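Local coordinates for protein cycloalternan-forming enzyme (Listeria monocytogenes serovar 1/2a, PDB 5F7U) that is a multidomain protein of the glycoside hydrolase family 31 type, with a TIM-barrel domain and a C-terminal family 6 carbohydrate-binding module that holds glucose units, at residues Y960-D970 with T1051-V1059; E992-A1002 with L1017-T1028. The protein carries 1 engineered substitution. All coordinates share one frame; numbering follows the deposited sequence.

Contact 1: residues Y960-D970 with T1051-V1059; sequences YTGTGFVAGFD and TAGINFDHV. With MG (magnesium ion), chain G; GLC (alpha-D-glucopyranose), chain D; GLC (alpha-D-glucopyranose), chain B; GLC (alpha-D-glucopyranose), chain C.
Asp1057 and Thr961 meet around a magnesium ion. Asp1057 OD1 binds the metal at 2.2 Å, as do the carbonyl oxygens of Thr961 and Gly964, while Glu942 and Glu944 complete the site. The second carboxylate oxygen, OD2, takes the Thr961 N-H on its syn lone pair (Thr961 N to Asp1057 OD2, 3.0 Å) and also forms a salt bridge with Arg994, so both oxygens are engaged. His1058 ND1 donates in its ring plane to Thr961 OG1, 2.6 Å away.

Further along, the antiparallel pair Val966 and Phe1056 exchanges two backbone hydrogen bonds, and Ile1054 N donates to Gly968 O.

Asn1055 grips the chain D glucose. Its OD1 accepts from Gly968 N (3.2 Å) and from O4 of the sugar, while ND2 gives a nearly straight bond (162°) to O3 of the same sugar (2.8 Å). The amide lies 28° from the plane of the Phe965 ring, whose CE1 is 3.5 Å from Asn1055 CG. Gly1053 N reaches O6 of the chain B glucose.

Apolar contacts complete the interface: with CG anti to the backbone N (chi1 178°), Phe969 lies alongside both Ile1054 and Phe1056.

Strand 965-968 runs between strands 953-954 and 1054-1062; Val966 and Phe969 pack on strand 975-981, and Phe1056 on strand 987-996.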
loop_
_atom_site.group_PDB
_atom_site.type_symbol
_atom_site.label_atom_id
_atom_site.label_comp_id
_atom_site.label_asym_id
_atom_site.label_seq_id
_atom_site.Cartn_x
_atom_site.Cartn_y
_atom_site.Cartn_z
ATOM N N TYR A 960 23.862 10.609 35.888
ATOM C CA TYR A 960 23.435 11.314 34.676
ATOM C C TYR A 960 22.099 10.777 34.175
ATOM O O TYR A 960 21.696 9.659 34.503
ATOM C CB TYR A 960 24.482 11.151 33.556
ATOM C CG TYR A 960 24.835 9.697 33.282
ATOM C CD1 TYR A 960 24.009 8.878 32.482
ATOM C CD2 TYR A 960 25.983 9.123 33.850
ATOM C CE1 TYR A 960 24.328 7.541 32.260
ATOM C CE2 TYR A 960 26.311 7.791 33.625
ATOM C CZ TYR A 960 25.486 7.009 32.831
ATOM O OH TYR A 960 25.815 5.688 32.600
ATOM N N THR A 961 21.433 11.575 33.354
ATOM C CA THR A 961 20.288 11.102 32.605
ATOM C C THR A 961 20.755 10.776 31.178
ATOM O O THR A 961 21.847 11.231 30.722
ATOM C CB THR A 961 19.117 12.107 32.607
ATOM O OG1 THR A 961 19.497 13.274 31.881
ATOM C CG2 THR A 961 18.687 12.491 34.043
ATOM N N GLY A 962 19.916 10.010 30.479
ATOM C CA GLY A 962 20.249 9.489 29.156
ATOM C C GLY A 962 21.318 8.415 29.279
ATOM O O GLY A 962 21.350 7.681 30.264
ATOM N N THR A 963 22.206 8.343 28.286
ATOM C CA THR A 963 23.268 7.328 28.272
ATOM C C THR A 963 24.607 7.807 28.837
ATOM O O THR A 963 25.545 7.009 28.976
ATOM C CB THR A 963 23.501 6.776 26.849
ATOM O OG1 THR A 963 23.916 7.845 25.981
ATOM C CG2 THR A 963 22.235 6.099 26.304
ATOM N N GLY A 964 24.697 9.097 29.153
ATOM C CA GLY A 964 25.924 9.682 29.711
ATOM C C GLY A 964 25.896 11.202 29.730
ATOM O O GLY A 964 24.859 11.827 30.038
ATOM N N PHE A 965 27.050 11.772 29.381
ATOM C CA PHE A 965 27.307 13.210 29.433
ATOM C C PHE A 965 28.451 13.566 28.490
ATOM O O PHE A 965 29.226 12.691 28.088
ATOM C CB PHE A 965 27.632 13.659 30.873
ATOM C CG PHE A 965 28.704 12.835 31.552
ATOM C CD1 PHE A 965 30.057 13.123 31.354
ATOM C CD2 PHE A 965 28.356 11.781 32.416
ATOM C CE1 PHE A 965 31.043 12.389 32.000
ATOM C CE2 PHE A 965 29.346 11.030 33.050
ATOM C CZ PHE A 965 30.688 11.336 32.842
ATOM N N VAL A 966 28.566 14.849 28.168
ATOM C CA VAL A 966 29.698 15.382 27.418
ATOM C C VAL A 966 30.814 15.678 28.430
ATOM O O VAL A 966 30.569 16.358 29.428
ATOM C CB VAL A 966 29.272 16.635 26.622
ATOM C CG1 VAL A 966 30.473 17.377 26.060
ATOM C CG2 VAL A 966 28.342 16.227 25.493
ATOM N N ALA A 967 32.018 15.155 28.185
ATOM C CA ALA A 967 33.103 15.194 29.192
ATOM C C ALA A 967 34.146 16.300 28.984
ATOM O O ALA A 967 34.685 16.452 27.873
ATOM C CB ALA A 967 33.795 13.840 29.261
ATOM N N GLY A 968 34.448 17.046 30.055
ATOM C CA GLY A 968 35.552 18.037 30.043
ATOM C C GLY A 968 35.121 19.340 29.377
ATOM O O GLY A 968 34.911 20.355 30.056
ATOM N N PHE A 969 35.021 19.321 28.043
ATOM C CA PHE A 969 34.426 20.422 27.291
ATOM C C PHE A 969 35.134 21.744 27.674
ATOM O O PHE A 969 34.500 22.784 27.890
ATOM C CB PHE A 969 32.899 20.385 27.554
ATOM C CG PHE A 969 32.094 21.479 26.901
ATOM C CD1 PHE A 969 32.451 22.040 25.669
ATOM C CD2 PHE A 969 30.918 21.911 27.516
ATOM C CE1 PHE A 969 31.666 23.039 25.092
ATOM C CE2 PHE A 969 30.130 22.894 26.940
ATOM C CZ PHE A 969 30.502 23.460 25.724
ATOM N N ASP A 970 36.469 21.680 27.727
ATOM C CA ASP A 970 37.268 22.683 28.436
ATOM C C ASP A 970 38.360 23.369 27.614
ATOM O O ASP A 970 39.334 23.896 28.169
ATOM C CB ASP A 970 37.856 22.060 29.701
ATOM C CG ASP A 970 38.894 20.983 29.409
ATOM O OD1 ASP A 970 38.792 20.281 28.375
ATOM O OD2 ASP A 970 39.826 20.841 30.228
ATOM N N THR A 1051 36.278 29.268 31.371
ATOM C CA THR A 1051 37.200 28.593 32.270
ATOM C C THR A 1051 36.689 27.244 32.787
ATOM O O THR A 1051 35.477 27.034 32.922
ATOM C CB THR A 1051 37.698 29.547 33.400
ATOM O OG1 THR A 1051 38.887 29.012 33.986
ATOM C CG2 THR A 1051 36.657 29.766 34.480
ATOM N N ALA A 1052 37.643 26.334 33.016
ATOM C CA ALA A 1052 37.459 25.085 33.768
ATOM C C ALA A 1052 36.699 23.989 33.042
ATOM O O ALA A 1052 35.867 24.250 32.169
ATOM C CB ALA A 1052 36.853 25.344 35.144
ATOM N N GLY A 1053 37.012 22.748 33.414
ATOM C CA GLY A 1053 36.329 21.587 32.872
ATOM C C GLY A 1053 35.017 21.333 33.576
ATOM O O GLY A 1053 34.886 21.591 34.780
ATOM N N ILE A 1054 34.045 20.840 32.806
ATOM C CA ILE A 1054 32.755 20.404 33.331
ATOM C C ILE A 1054 32.378 19.079 32.675
ATOM O O ILE A 1054 32.897 18.743 31.608
ATOM C CB ILE A 1054 31.605 21.437 33.094
ATOM C CG1 ILE A 1054 31.167 21.512 31.614
ATOM C CG2 ILE A 1054 31.978 22.809 33.620
ATOM C CD1 ILE A 1054 29.880 22.292 31.376
ATOM N N ASN A 1055 31.504 18.322 33.326
ATOM C CA ASN A 1055 30.769 17.257 32.642
ATOM C C ASN A 1055 29.359 17.760 32.440
ATOM O O ASN A 1055 28.748 18.284 33.368
ATOM C CB ASN A 1055 30.816 15.952 33.431
ATOM C CG ASN A 1055 32.216 15.372 33.484
ATOM O OD1 ASN A 1055 33.019 15.591 32.571
ATOM N ND2 ASN A 1055 32.521 14.637 34.554
ATOM N N PHE A 1056 28.864 17.639 31.213
ATOM C CA PHE A 1056 27.613 18.300 30.812
ATOM C C PHE A 1056 26.560 17.222 30.522
ATOM O O PHE A 1056 26.657 16.500 29.536
ATOM C CB PHE A 1056 27.935 19.205 29.611
ATOM C CG PHE A 1056 26.787 20.063 29.103
ATOM C CD1 PHE A 1056 25.603 20.267 29.828
ATOM C CD2 PHE A 1056 26.942 20.722 27.880
ATOM C CE1 PHE A 1056 24.583 21.084 29.308
ATOM C CE2 PHE A 1056 25.937 21.532 27.359
ATOM C CZ PHE A 1056 24.759 21.730 28.080
ATOM N N ASP A 1057 25.580 17.100 31.416
ATOM C CA ASP A 1057 24.587 16.022 31.337
ATOM C C ASP A 1057 23.464 16.279 30.320
ATOM O O ASP A 1057 23.231 15.480 29.414
ATOM C CB ASP A 1057 23.973 15.751 32.717
ATOM C CG ASP A 1057 23.064 14.521 32.724
ATOM O OD1 ASP A 1057 23.105 13.693 31.768
ATOM O OD2 ASP A 1057 22.301 14.403 33.700
ATOM N N HIS A 1058 22.760 17.384 30.503
ATOM C CA HIS A 1058 21.541 17.678 29.737
ATOM C C HIS A 1058 21.102 19.109 29.972
ATOM O O HIS A 1058 21.612 19.768 30.873
ATOM C CB HIS A 1058 20.387 16.708 30.109
ATOM C CG HIS A 1058 19.782 16.916 31.477
ATOM N ND1 HIS A 1058 19.476 15.861 32.312
ATOM C CD2 HIS A 1058 19.367 18.031 32.126
ATOM C CE1 HIS A 1058 18.908 16.316 33.416
ATOM N NE2 HIS A 1058 18.835 17.632 33.332
ATOM N N VAL A 1059 20.152 19.560 29.153
ATOM C CA VAL A 1059 19.369 20.760 29.459
ATOM C C VAL A 1059 17.879 20.428 29.548
ATOM O O VAL A 1059 17.392 19.515 28.865
ATOM C CB VAL A 1059 19.635 21.951 28.486
ATOM C CG1 VAL A 1059 21.114 22.358 28.494
ATOM C CG2 VAL A 1059 19.176 21.634 27.074
HETATM MG MG MG G . 22.941 12.868 29.722
HETATM C C1 GLC D . 38.203 14.395 35.826
HETATM C C2 GLC D . 36.818 13.739 35.739
HETATM C C3 GLC D . 36.228 13.855 34.326
HETATM C C4 GLC D . 36.228 15.302 33.830
HETATM C C5 GLC D . 37.664 15.830 33.909
HETATM C C6 GLC D . 37.803 17.267 33.437
HETATM O O1 GLC D . 39.213 13.594 35.174
HETATM O O2 GLC D . 36.884 12.359 36.106
HETATM O O3 GLC D . 34.917 13.296 34.323
HETATM O O4 GLC D . 35.728 15.361 32.485
HETATM O O5 GLC D . 38.160 15.726 35.264
HETATM O O6 GLC D . 39.191 17.595 33.530
HETATM C C1 GLC B . 39.468 18.921 33.039
HETATM C C2 GLC B . 40.975 19.095 32.819
HETATM C C3 GLC B . 41.721 19.131 34.164
HETATM C C4 GLC B . 41.120 20.178 35.116
HETATM C C5 GLC B . 39.587 20.058 35.203
HETATM C C6 GLC B . 38.931 21.229 35.930
HETATM O O2 GLC B . 41.453 18.043 31.975
HETATM O O3 GLC B . 43.114 19.393 33.949
HETATM O O4 GLC B . 41.681 20.040 36.426
HETATM O O5 GLC B . 39.005 19.977 33.889
HETATM O O6 GLC B . 39.148 22.449 35.215
HETATM C C1 GLC C . 25.241 9.023 20.998
HETATM C C2 GLC C . 25.289 8.465 22.428
HETATM C C3 GLC C . 24.875 6.990 22.464
HETATM C C4 GLC C . 23.508 6.765 21.820
HETATM C C5 GLC C . 23.505 7.396 20.429
HETATM C C6 GLC C . 22.145 7.325 19.756
HETATM O O2 GLC C . 26.589 8.651 22.998
HETATM O O3 GLC C . 24.815 6.541 23.816
HETATM O O4 GLC C . 23.233 5.358 21.712
HETATM O O5 GLC C . 23.920 8.778 20.477
HETATM O O6 GLC C . 22.345 7.910 18.462
#

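Contact 2: residues E992-A1002 with L1017-T1028; sequences EVRYSAGVEDA and LPKTANWDTWNT. With GLC (alpha-D-glucopyranose), chain D; GLC (alpha-D-glucopyranose), chain B.
Sugar-binding loops of the family 6 carbohydrate-binding module, running between strands of two sheets, form this contact, with Trp1023 packed on Gly998. Gly998 CA lies over one face of the indole, 3.7 Å from the centroid of its five-membered ring, and the chain D glucose covers the opposite face. Trp1023 CZ2 also touches Val999 CG2, and Glu1000 OE1 accepts from O6 of the chain B glucose. An aromatic platform under a sugar ring is a familiar device of carbohydrate-binding modules, and here the backbone of 997-999 backs it.

A type I turn from Asn1022 to Thr1025 carries the tryptophan. Asn1022 O receives Thr1020 OG1 and Thr1025 N from opposite faces of its plane. Placed between the backbone N and the carbonyl carbon (chi1 56°), Thr1020 OG1 also accepts from Ala997 N at 2.9 Å. Ser996 OG donates to Thr1025 O from above the carbonyl plane.

The contact spans both antiparallel sheets of the beta-sandwich usual for family 6 modules. In one, Tyr995 and Asn1027 exchange two backbone hydrogen bonds. The Tyr995 hydroxyl is held by donating to a lone pair of Pro1018 O (OH to O 2.6 Å), which lies at the ring edge, and by accepting from Asn1027 ND2 along a nearly straight line (173°); Leu1017 CB, over the Tyr995 ring face in a CH-pi contact, should limit the ring's turning. Beside this pair, the Arg994 guanidinium stacks off-centre on Trp1026, planes 28° apart, with Ser996 CB over the other face of the indole. A water joins Arg994 NE to Thr1028 OG1, while NH1 also bonds Gly959 O.

In the other sheet, Ala1002 and Leu1017 form a hydrogen-bonded pair between strands 1002-1008 and 1011-1017, and Asp1001 OD1 accepts from Lys1019 N at 2.8 Å.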
loop_
_atom_site.group_PDB
_atom_site.type_symbol
_atom_site.label_atom_id
_atom_site.label_comp_id
_atom_site.label_asym_id
_atom_site.label_seq_id
_atom_site.Cartn_x
_atom_site.Cartn_y
_atom_site.Cartn_z
ATOM N N GLU A 992 17.358 24.873 32.368
ATOM C CA GLU A 992 18.157 24.187 33.381
ATOM C C GLU A 992 19.362 23.559 32.704
ATOM O O GLU A 992 19.210 22.881 31.698
ATOM C CB GLU A 992 17.377 23.051 34.041
ATOM C CG GLU A 992 16.212 23.470 34.921
ATOM C CD GLU A 992 15.608 22.286 35.669
ATOM O OE1 GLU A 992 15.903 21.117 35.328
ATOM O OE2 GLU A 992 14.836 22.506 36.615
ATOM N N VAL A 993 20.542 23.809 33.252
ATOM C CA VAL A 993 21.787 23.209 32.753
ATOM C C VAL A 993 22.313 22.294 33.860
ATOM O O VAL A 993 22.699 22.780 34.935
ATOM C CB VAL A 993 22.842 24.292 32.369
ATOM C CG1 VAL A 993 24.163 23.624 31.938
ATOM C CG2 VAL A 993 22.308 25.201 31.252
ATOM N N ARG A 994 22.323 20.985 33.603
ATOM C CA ARG A 994 22.790 19.997 34.572
ATOM C C ARG A 994 24.198 19.542 34.229
ATOM O O ARG A 994 24.464 19.068 33.130
ATOM C CB ARG A 994 21.825 18.802 34.688
ATOM C CG ARG A 994 22.168 17.861 35.843
ATOM C CD ARG A 994 21.040 16.903 36.150
ATOM N NE ARG A 994 21.230 16.181 37.418
ATOM C CZ ARG A 994 21.553 14.890 37.528
ATOM N NH1 ARG A 994 21.749 14.131 36.447
ATOM N NH2 ARG A 994 21.676 14.349 38.738
ATOM N N TYR A 995 25.093 19.668 35.206
ATOM C CA TYR A 995 26.520 19.530 34.950
ATOM C C TYR A 995 27.223 19.093 36.231
ATOM O O TYR A 995 26.659 19.179 37.331
ATOM C CB TYR A 995 27.110 20.886 34.505
ATOM C CG TYR A 995 27.174 21.854 35.671
ATOM C CD1 TYR A 995 26.016 22.494 36.131
ATOM C CD2 TYR A 995 28.368 22.058 36.364
ATOM C CE1 TYR A 995 26.052 23.340 37.232
ATOM C CE2 TYR A 995 28.419 22.899 37.464
ATOM C CZ TYR A 995 27.260 23.534 37.883
ATOM O OH TYR A 995 27.331 24.352 38.979
ATOM N N SER A 996 28.478 18.697 36.087
ATOM C CA SER A 996 29.344 18.540 37.247
ATOM C C SER A 996 30.618 19.358 37.018
ATOM O O SER A 996 31.082 19.498 35.883
ATOM C CB SER A 996 29.653 17.063 37.469
ATOM O OG SER A 996 30.389 16.870 38.659
ATOM N N ALA A 997 31.158 19.921 38.096
ATOM C CA ALA A 997 32.373 20.720 38.031
ATOM C C ALA A 997 33.143 20.421 39.296
ATOM O O ALA A 997 33.112 21.189 40.252
ATOM C CB ALA A 997 32.039 22.209 37.916
ATOM N N GLY A 998 33.807 19.268 39.285
ATOM C CA GLY A 998 34.470 18.707 40.465
ATOM C C GLY A 998 35.689 19.430 40.996
ATOM O O GLY A 998 36.061 19.214 42.153
ATOM N N VAL A 999 36.318 20.281 40.182
ATOM C CA VAL A 999 37.575 20.941 40.598
ATOM C C VAL A 999 37.363 22.398 41.031
ATOM O O VAL A 999 37.887 22.812 42.065
ATOM C CB VAL A 999 38.693 20.831 39.521
ATOM C CG1 VAL A 999 39.949 21.608 39.916
ATOM C CG2 VAL A 999 39.048 19.377 39.261
ATOM N N GLU A 1000 36.582 23.153 40.249
ATOM C CA GLU A 1000 36.489 24.616 40.405
ATOM C C GLU A 1000 35.301 25.196 39.626
ATOM O O GLU A 1000 34.792 24.548 38.705
ATOM C CB GLU A 1000 37.789 25.273 39.915
ATOM C CG GLU A 1000 38.133 24.902 38.471
ATOM C CD GLU A 1000 39.458 25.448 37.979
ATOM O OE1 GLU A 1000 40.016 24.842 37.039
ATOM O OE2 GLU A 1000 39.941 26.470 38.512
ATOM N N ASP A 1001 34.891 26.419 39.993
ATOM C CA ASP A 1001 33.873 27.188 39.243
ATOM C C ASP A 1001 34.204 27.228 37.761
ATOM O O ASP A 1001 35.361 27.406 37.370
ATOM C CB ASP A 1001 33.782 28.640 39.744
ATOM C CG ASP A 1001 33.186 28.760 41.131
ATOM O OD1 ASP A 1001 32.751 27.747 41.714
ATOM O OD2 ASP A 1001 33.161 29.897 41.654
ATOM N N ALA A 1002 33.179 27.065 36.937
ATOM C CA ALA A 1002 33.363 27.103 35.499
ATOM C C ALA A 1002 32.472 28.163 34.879
ATOM O O ALA A 1002 31.495 28.610 35.504
ATOM C CB ALA A 1002 33.050 25.743 34.903
ATOM N N LEU A 1017 28.835 28.339 36.268
ATOM C CA LEU A 1017 28.560 27.001 36.719
ATOM C C LEU A 1017 29.430 26.742 37.945
ATOM O O LEU A 1017 30.590 26.353 37.796
ATOM C CB LEU A 1017 28.866 26.017 35.598
ATOM C CG LEU A 1017 28.104 26.260 34.292
ATOM C CD1 LEU A 1017 28.748 25.513 33.132
ATOM C CD2 LEU A 1017 26.641 25.867 34.475
ATOM N N PRO A 1018 28.890 26.990 39.163
ATOM C CA PRO A 1018 29.690 26.817 40.391
ATOM C C PRO A 1018 30.257 25.413 40.587
ATOM O O PRO A 1018 29.671 24.429 40.128
ATOM C CB PRO A 1018 28.696 27.133 41.518
ATOM C CG PRO A 1018 27.642 27.975 40.877
ATOM C CD PRO A 1018 27.538 27.500 39.455
ATOM N N LYS A 1019 31.394 25.339 41.281
ATOM C CA LYS A 1019 32.027 24.073 41.652
ATOM C C LYS A 1019 31.018 23.145 42.328
ATOM O O LYS A 1019 30.199 23.600 43.141
ATOM C CB LYS A 1019 33.204 24.341 42.603
ATOM C CG LYS A 1019 34.064 23.131 42.951
ATOM C CD LYS A 1019 35.001 23.445 44.128
ATOM C CE LYS A 1019 35.822 22.228 44.566
ATOM N NZ LYS A 1019 34.999 21.142 45.204
ATOM N N THR A 1020 31.064 21.864 41.961
ATOM C CA THR A 1020 30.350 20.814 42.692
ATOM C C THR A 1020 31.337 20.135 43.647
ATOM O O THR A 1020 32.552 20.210 43.428
ATOM C CB THR A 1020 29.710 19.769 41.742
ATOM O OG1 THR A 1020 30.713 19.202 40.890
ATOM C CG2 THR A 1020 28.608 20.402 40.880
ATOM N N ALA A 1021 30.821 19.482 44.693
ATOM C CA ALA A 1021 31.647 18.783 45.706
ATOM C C ALA A 1021 32.751 17.899 45.119
ATOM O O ALA A 1021 33.900 17.900 45.598
ATOM C CB ALA A 1021 30.762 17.965 46.638
ATOM N N ASN A 1022 32.384 17.149 44.086
ATOM C CA ASN A 1022 33.275 16.253 43.358
ATOM C C ASN A 1022 32.650 15.927 42.002
ATOM O O ASN A 1022 31.568 16.448 41.678
ATOM C CB ASN A 1022 33.538 14.974 44.168
ATOM C CG ASN A 1022 32.263 14.351 44.711
ATOM O OD1 ASN A 1022 31.321 14.056 43.969
ATOM N ND2 ASN A 1022 32.236 14.130 46.016
ATOM N N TRP A 1023 33.316 15.067 41.222
ATOM C CA TRP A 1023 32.807 14.672 39.903
ATOM C C TRP A 1023 31.622 13.698 39.951
ATOM O O TRP A 1023 30.996 13.431 38.915
ATOM C CB TRP A 1023 33.915 14.104 39.008
ATOM C CG TRP A 1023 34.965 15.086 38.665
ATOM C CD1 TRP A 1023 36.243 15.128 39.155
ATOM C CD2 TRP A 1023 34.841 16.190 37.768
ATOM N NE1 TRP A 1023 36.922 16.194 38.615
ATOM C CE2 TRP A 1023 36.087 16.864 37.758
ATOM C CE3 TRP A 1023 33.792 16.685 36.971
ATOM C CZ2 TRP A 1023 36.319 18.009 36.977
ATOM C CZ3 TRP A 1023 34.023 17.825 36.192
ATOM C CH2 TRP A 1023 35.279 18.468 36.193
ATOM N N ASP A 1024 31.319 13.170 41.138
ATOM C CA ASP A 1024 30.135 12.329 41.315
ATOM C C ASP A 1024 28.933 13.126 41.836
ATOM O O ASP A 1024 27.920 12.537 42.219
ATOM C CB ASP A 1024 30.442 11.129 42.223
ATOM C CG ASP A 1024 31.472 10.162 41.611
ATOM O OD1 ASP A 1024 31.373 9.809 40.410
ATOM O OD2 ASP A 1024 32.384 9.741 42.358
ATOM N N THR A 1025 29.050 14.455 41.834
ATOM C CA THR A 1025 27.976 15.351 42.274
ATOM C C THR A 1025 27.526 16.245 41.122
ATOM O O THR A 1025 28.343 16.978 40.546
ATOM C CB THR A 1025 28.423 16.210 43.478
ATOM O OG1 THR A 1025 28.917 15.350 44.512
ATOM C CG2 THR A 1025 27.258 17.074 44.021
ATOM N N TRP A 1026 26.229 16.171 40.799
ATOM C CA TRP A 1026 25.616 16.980 39.744
ATOM C C TRP A 1026 24.907 18.187 40.361
ATOM O O TRP A 1026 24.420 18.114 41.487
ATOM C CB TRP A 1026 24.618 16.154 38.918
ATOM C CG TRP A 1026 25.235 14.938 38.282
ATOM C CD1 TRP A 1026 25.247 13.672 38.790
ATOM C CD2 TRP A 1026 25.942 14.877 37.032
ATOM N NE1 TRP A 1026 25.919 12.820 37.937
ATOM C CE2 TRP A 1026 26.354 13.533 36.851
ATOM C CE3 TRP A 1026 26.262 15.828 36.044
ATOM C CZ2 TRP A 1026 27.080 13.112 35.723
ATOM C CZ3 TRP A 1026 26.986 15.417 34.919
ATOM C CH2 TRP A 1026 27.392 14.066 34.773
ATOM N N ASN A 1027 24.893 19.296 39.627
ATOM C CA ASN A 1027 24.160 20.491 40.018
ATOM C C ASN A 1027 23.412 21.008 38.809
ATOM O O ASN A 1027 23.774 20.699 37.670
ATOM C CB ASN A 1027 25.112 21.569 40.561
ATOM C CG ASN A 1027 24.384 22.800 41.067
ATOM O OD1 ASN A 1027 23.389 22.697 41.779
ATOM N ND2 ASN A 1027 24.865 23.976 40.682
ATOM N N THR A 1028 22.364 21.791 39.065
ATOM C CA THR A 1028 21.599 22.440 38.011
ATOM C C THR A 1028 21.625 23.957 38.203
ATOM O O THR A 1028 21.430 24.453 39.316
ATOM C CB THR A 1028 20.163 21.875 37.961
ATOM O OG1 THR A 1028 20.220 20.473 37.672
ATOM C CG2 THR A 1028 19.344 22.542 36.889
HETATM C C1 GLC D . 38.203 14.395 35.826
HETATM C C2 GLC D . 36.818 13.739 35.739
HETATM C C3 GLC D . 36.228 13.855 34.326
HETATM C C4 GLC D . 36.228 15.302 33.830
HETATM C C5 GLC D . 37.664 15.830 33.909
HETATM C C6 GLC D . 37.803 17.267 33.437
HETATM O O1 GLC D . 39.213 13.594 35.174
HETATM O O2 GLC D . 36.884 12.359 36.106
HETATM O O3 GLC D . 34.917 13.296 34.323
HETATM O O4 GLC D . 35.728 15.361 32.485
HETATM O O5 GLC D . 38.160 15.726 35.264
HETATM O O6 GLC D . 39.191 17.595 33.530
HETATM C C1 GLC B . 39.468 18.921 33.039
HETATM C C2 GLC B . 40.975 19.095 32.819
HETATM C C3 GLC B . 41.721 19.131 34.164
HETATM C C4 GLC B . 41.120 20.178 35.116
HETATM C C5 GLC B . 39.587 20.058 35.203
HETATM C C6 GLC B . 38.931 21.229 35.930
HETATM O O2 GLC B . 41.453 18.043 31.975
HETATM O O3 GLC B . 43.114 19.393 33.949
HETATM O O4 GLC B . 41.681 20.040 36.426
HETATM O O5 GLC B . 39.005 19.977 33.889
HETATM O O6 GLC B . 39.148 22.449 35.215
HETATM O O HOH W 1 21.095 18.418 39.635
#

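Following the chain from the N terminus, residues 960-970 come first, and contact 1 closes its loop only when 1051-1059 returns 81 residues later, tying strand 965-968 to 1054-1062. Contact 2 is nested inside that loop: 992-1002 leads through strands 1002-1008 and 1011-1017 to 1017-1028, 15 residues on, and joins the sheet of those two strands to that of 987-996 and 1027-1035. The contacts meet where strand 1054-1062 neighbours strand 987-996. Asn1055 O lies 2.8 Å from Ser996 N, a probable hydrogen bond, and Arg994 faces Asp1057 and His1058 across a classic beta bulge. Both contacts reach the glucoses of chains B and D, sharing one sugar pocket.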